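Putative regulator (PDB 3HFI) probably regulates transcription, through a UTRA domain of the kind that binds small effector molecules in DNA-binding regulators. Local coordinates at residues V138-S141 / R142-V146; N37-V40 / A41-R45. All coordinates share one frame; numbering follows the deposited sequence.

Contact 1 of 2, residues V138-S141 / R142-V146; sequences VFFS and RELPV
Val138 and Val146 face each other near the closed end of the beta hairpin that joins strand 130-139 to strand 144-153, a hairpin interrupted by a classic beta bulge and closed by a type I turn from Ser141 to Leu144. Val146 N donates an almost straight bond to Val138 O (2.9 Å, 177°), in the carbonyl plane. One step toward the turn, Phe139 and Pro145 form a non-hydrogen-bonded pair, a site where proline's missing N-H costs this strand pairing nothing; Pro145 CG instead lies 3.8 Å from Phe139 CE1. At the bulge, Phe140 and Ser141 together face Leu144. Leu144 O accepts from Phe140 N at 3.0 Å, a more bent bond (141°), and also takes a CA-H...O contact from Phe139 CA at 3.5 Å. The turn closes through Leu144 N to Ser141 O (2.9 Å), with the donor well above the carbonyl plane. Serine suits this corner because its short hydroxyl can fold back over the turn: OG accepts a weak bond from Glu143 N at 3.4 Å. The charged Arg142 and Glu143 occupy the exposed tip.

Outside the hairpin, the backbone of Phe139 bonds to Arg104 and Tyr105, and that of Val146 to Asn74, tying both strands into the sheet. The Phe140 ring also meets Ile95 and Ser99 of helix 91-99, a buried setting that suits a large aromatic. Its CG lies anti to the carbonyl carbon (chi1 -71°), swinging the ring across Val146, whose CB makes a CH-pi contact 4.0 Å from the ring centroid.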
loop_
_atom_site.group_PDB
_atom_site.type_symbol
_atom_site.label_atom_id
_atom_site.label_comp_id
_atom_site.label_asym_id
_atom_site.label_seq_id
_atom_site.Cartn_x
_atom_site.Cartn_y
_atom_site.Cartn_z
ATOM N N VAL A 138 5.360 1.380 8.534
ATOM C CA VAL A 138 6.030 0.206 7.970
ATOM C C VAL A 138 6.796 -0.508 9.081
ATOM O O VAL A 138 7.466 0.144 9.875
ATOM C CB VAL A 138 6.969 0.632 6.804
ATOM C CG1 VAL A 138 7.710 -0.589 6.210
ATOM C CG2 VAL A 138 6.134 1.357 5.688
ATOM N N PHE A 139 6.651 -1.846 9.158
ATOM C CA PHE A 139 7.109 -2.660 10.280
ATOM C C PHE A 139 7.990 -3.780 9.771
ATOM O O PHE A 139 7.706 -4.385 8.720
ATOM C CB PHE A 139 5.967 -3.380 10.962
ATOM C CG PHE A 139 4.953 -2.502 11.640
ATOM C CD1 PHE A 139 4.862 -2.472 13.013
ATOM C CD2 PHE A 139 4.012 -1.818 10.900
ATOM C CE1 PHE A 139 3.857 -1.723 13.646
ATOM C CE2 PHE A 139 3.001 -1.060 11.495
ATOM C CZ PHE A 139 2.922 -1.019 12.891
ATOM N N PHE A 140 9.026 -4.101 10.547
ATOM C CA PHE A 140 9.696 -5.372 10.417
ATOM C C PHE A 140 8.915 -6.500 11.061
ATOM O O PHE A 140 8.823 -7.597 10.553
ATOM C CB PHE A 140 11.032 -5.282 11.120
ATOM C CG PHE A 140 12.047 -4.422 10.424
ATOM C CD1 PHE A 140 12.253 -4.508 9.045
ATOM C CD2 PHE A 140 12.825 -3.545 11.161
ATOM C CE1 PHE A 140 13.228 -3.721 8.436
ATOM C CE2 PHE A 140 13.841 -2.777 10.550
ATOM C CZ PHE A 140 14.032 -2.867 9.206
ATOM N N SER A 141 8.399 -6.269 12.238
ATOM C CA SER A 141 7.626 -7.279 12.890
ATOM C C SER A 141 6.487 -6.531 13.495
ATOM O O SER A 141 6.518 -5.294 13.569
ATOM C CB SER A 141 8.405 -8.013 13.986
ATOM O OG SER A 141 8.679 -7.147 15.089
ATOM N N ARG A 142 5.504 -7.289 13.946
ATOM C CA ARG A 142 4.306 -6.722 14.491
ATOM C C ARG A 142 4.648 -5.747 15.604
ATOM O O ARG A 142 3.962 -4.770 15.792
ATOM C CB ARG A 142 3.412 -7.845 15.035
ATOM C CG ARG A 142 1.965 -7.465 15.120
ATOM C CD ARG A 142 1.137 -8.598 15.718
ATOM N NE ARG A 142 0.943 -9.700 14.767
ATOM C CZ ARG A 142 0.050 -9.718 13.762
ATOM N NH1 ARG A 142 -0.771 -8.686 13.527
ATOM N NH2 ARG A 142 -0.021 -10.797 12.975
ATOM N N GLU A 143 5.721 -5.972 16.330
ATOM C CA GLU A 143 6.061 -5.091 17.430
ATOM C C GLU A 143 7.215 -4.138 17.172
ATOM O O GLU A 143 7.630 -3.459 18.068
ATOM C CB GLU A 143 6.452 -5.940 18.651
ATOM C CG GLU A 143 5.298 -6.782 19.215
ATOM C CD GLU A 143 5.431 -8.291 18.923
ATOM O OE1 GLU A 143 6.337 -8.920 19.533
ATOM O OE2 GLU A 143 4.625 -8.857 18.132
ATOM N N LEU A 144 7.722 -4.087 15.952
ATOM C CA LEU A 144 8.881 -3.292 15.620
ATOM C C LEU A 144 8.659 -2.466 14.337
ATOM O O LEU A 144 9.019 -2.889 13.242
ATOM C CB LEU A 144 10.060 -4.240 15.447
ATOM C CG LEU A 144 11.486 -3.759 15.327
ATOM C CD1 LEU A 144 11.862 -2.891 16.556
ATOM C CD2 LEU A 144 12.367 -5.060 15.253
ATOM N N PRO A 145 8.089 -1.260 14.465
ATOM C CA PRO A 145 8.038 -0.307 13.380
ATOM C C PRO A 145 9.432 0.156 12.992
ATOM O O PRO A 145 10.346 0.107 13.814
ATOM C CB PRO A 145 7.210 0.871 13.973
ATOM C CG PRO A 145 6.628 0.365 15.176
ATOM C CD PRO A 145 7.580 -0.661 15.697
ATOM N N VAL A 146 9.622 0.504 11.720
ATOM C CA VAL A 146 10.906 1.025 11.256
ATOM C C VAL A 146 10.767 2.387 10.570
ATOM O O VAL A 146 11.705 3.190 10.599
ATOM C CB VAL A 146 11.655 0.064 10.347
ATOM C CG1 VAL A 146 10.884 -0.268 9.039
ATOM C CG2 VAL A 146 13.068 0.648 10.009
#

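Contact 2 of 2, residues N37-V40 / A41-R45; sequences NRYV and AEKLR
Tyr39 and Lys43, one helical turn apart, are brought together by their torsions: Tyr39 CG stands anti to its own nitrogen (chi1 -179°), while the lysine chain folds at chi2 (-67°) before running out straight. Lys43 CG thereby comes over a face of the ring, and CE ends 3.3 Å from Tyr39 CZ and 3.1 Å from Tyr39 OH, a tight fit. It is the methylenes of Lys43 that touch the ring; the polar partner of the phenol oxygen is Glu135, to which it is hydrogen-bonded. A long aliphatic stem with a charged tip suits a partly exposed position beside an aromatic ring.

Both residues belong to the short helix 38-44, which carries a recognisable signal at each end. Asn37 is the N-cap: its OD1 accepts from Val40 N at 2.8 Å in a nearly straight bond (177°), satisfying an amide of the first turn that has no preceding helical carbonyl. Asparagine suits the place because its short amide can reach back over the helix start. Its backbone oxygen serves too, accepting from Ala41 N at 2.7 Å, and the small Ala41 CB sits 3.3 Å from that same Asn37 O. Further along, the carbonyls of Arg38, Tyr39 and Val40 receive Glu42 N, Lys43 N and Leu44 N in regular helical bonds.

On the buried side, Val40 and Leu44 point the same way, with CG1 of Val40 4.0 Å from CD1 of Leu44; Val40 also packs on Phe148 of strand 144-153. Arg45 leaves the helix with positive phi in a Schellman motif, its N donating to Glu42 O at 3.2 Å.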
loop_
_atom_site.group_PDB
_atom_site.type_symbol
_atom_site.label_atom_id
_atom_site.label_comp_id
_atom_site.label_asym_id
_atom_site.label_seq_id
_atom_site.Cartn_x
_atom_site.Cartn_y
_atom_site.Cartn_z
ATOM N N ASN A 37 9.264 13.839 17.150
ATOM C CA ASN A 37 8.260 14.523 17.990
ATOM C C ASN A 37 7.364 13.484 18.620
ATOM O O ASN A 37 7.506 12.294 18.326
ATOM C CB ASN A 37 7.469 15.613 17.248
ATOM C CG ASN A 37 6.516 15.063 16.208
ATOM O OD1 ASN A 37 5.997 13.967 16.318
ATOM N ND2 ASN A 37 6.285 15.869 15.171
ATOM N N ARG A 38 6.515 13.902 19.545
ATOM C CA ARG A 38 5.752 12.948 20.324
ATOM C C ARG A 38 4.910 12.066 19.415
ATOM O O ARG A 38 4.820 10.839 19.616
ATOM C CB ARG A 38 4.843 13.633 21.346
ATOM C CG ARG A 38 5.556 14.079 22.622
ATOM C CD ARG A 38 4.668 15.023 23.457
ATOM N NE ARG A 38 4.334 16.192 22.627
ATOM C CZ ARG A 38 4.992 17.361 22.619
ATOM N NH1 ARG A 38 6.011 17.585 23.455
ATOM N NH2 ARG A 38 4.608 18.335 21.776
ATOM N N TYR A 39 4.291 12.658 18.401
ATOM C CA TYR A 39 3.386 11.843 17.527
ATOM C C TYR A 39 4.166 10.823 16.764
ATOM O O TYR A 39 3.818 9.666 16.722
ATOM C CB TYR A 39 2.673 12.762 16.559
ATOM C CG TYR A 39 1.719 12.056 15.633
ATOM C CD1 TYR A 39 0.544 11.477 16.139
ATOM C CD2 TYR A 39 1.967 12.005 14.251
ATOM C CE1 TYR A 39 -0.367 10.861 15.301
ATOM C CE2 TYR A 39 1.046 11.376 13.388
ATOM C CZ TYR A 39 -0.119 10.802 13.933
ATOM O OH TYR A 39 -1.051 10.144 13.145
ATOM N N VAL A 40 5.279 11.262 16.183
ATOM C CA VAL A 40 6.121 10.364 15.433
ATOM C C VAL A 40 6.759 9.293 16.323
ATOM O O VAL A 40 6.879 8.108 15.941
ATOM C CB VAL A 40 7.195 11.138 14.694
ATOM C CG1 VAL A 40 8.240 10.178 14.176
ATOM C CG2 VAL A 40 6.581 11.936 13.512
ATOM N N ALA A 41 7.178 9.700 17.526
ATOM C CA ALA A 41 7.760 8.749 18.451
ATOM C C ALA A 41 6.760 7.667 18.817
ATOM O O ALA A 41 7.129 6.511 18.850
ATOM C CB ALA A 41 8.340 9.469 19.727
ATOM N N GLU A 42 5.520 8.030 19.119
ATOM C CA GLU A 42 4.420 7.048 19.378
ATOM C C GLU A 42 4.195 6.096 18.190
ATOM O O GLU A 42 4.148 4.867 18.328
ATOM C CB GLU A 42 3.128 7.852 19.723
ATOM C CG GLU A 42 1.743 7.125 19.878
ATOM C CD GLU A 42 0.514 8.153 19.780
ATOM O OE1 GLU A 42 0.687 9.373 20.127
ATOM O OE2 GLU A 42 -0.621 7.753 19.345
ATOM N N LYS A 43 4.125 6.644 16.979
ATOM C CA LYS A 43 4.014 5.760 15.809
ATOM C C LYS A 43 5.158 4.768 15.712
ATOM O O LYS A 43 4.955 3.594 15.480
ATOM C CB LYS A 43 4.007 6.612 14.565
ATOM C CG LYS A 43 2.793 7.539 14.494
ATOM C CD LYS A 43 1.578 6.703 14.314
ATOM C CE LYS A 43 0.359 7.535 14.179
ATOM N NZ LYS A 43 -0.722 6.596 13.797
ATOM N N LEU A 44 6.397 5.240 15.857
ATOM C CA LEU A 44 7.551 4.375 15.696
ATOM C C LEU A 44 7.894 3.576 16.961
ATOM O O LEU A 44 8.795 2.748 16.960
ATOM C CB LEU A 44 8.734 5.209 15.270
ATOM C CG LEU A 44 8.825 5.719 13.820
ATOM C CD1 LEU A 44 10.021 6.645 13.676
ATOM C CD2 LEU A 44 8.937 4.555 12.846
ATOM N N ARG A 45 7.161 3.795 18.039
ATOM C CA ARG A 45 7.448 3.178 19.334
ATOM C C ARG A 45 8.858 3.421 19.798
ATOM O O ARG A 45 9.584 2.495 20.150
ATOM C CB ARG A 45 7.086 1.691 19.312
ATOM C CG ARG A 45 5.658 1.542 18.825
ATOM C CD ARG A 45 5.060 0.159 18.880
ATOM N NE ARG A 45 3.910 0.156 17.960
ATOM C CZ ARG A 45 3.213 -0.916 17.560
ATOM N NH1 ARG A 45 3.509 -2.149 18.015
ATOM N NH2 ARG A 45 2.173 -0.731 16.716
#

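Contact 1 and contact 2 are both partly buried, each setting apolar groups inward and charged ones outward, but they hold different elements. Contact 1 joins two neighbouring strands of the antiparallel sheet and adds a touch from the second subunit, where Leu160 packs on Val138; contact 2 lies within a single helix and meets no other chain. Backbone bonds carry both, cross-strand and turn bonds in the hairpin against regular helical bonds in the helix, whose N-terminus a side-chain amide caps. They also touch: Leu44 CD2 and Lys43 O pack on Val146 and Pro145, and the guanidinium of Arg45 lies against Phe139, bringing the helix end onto the hairpin.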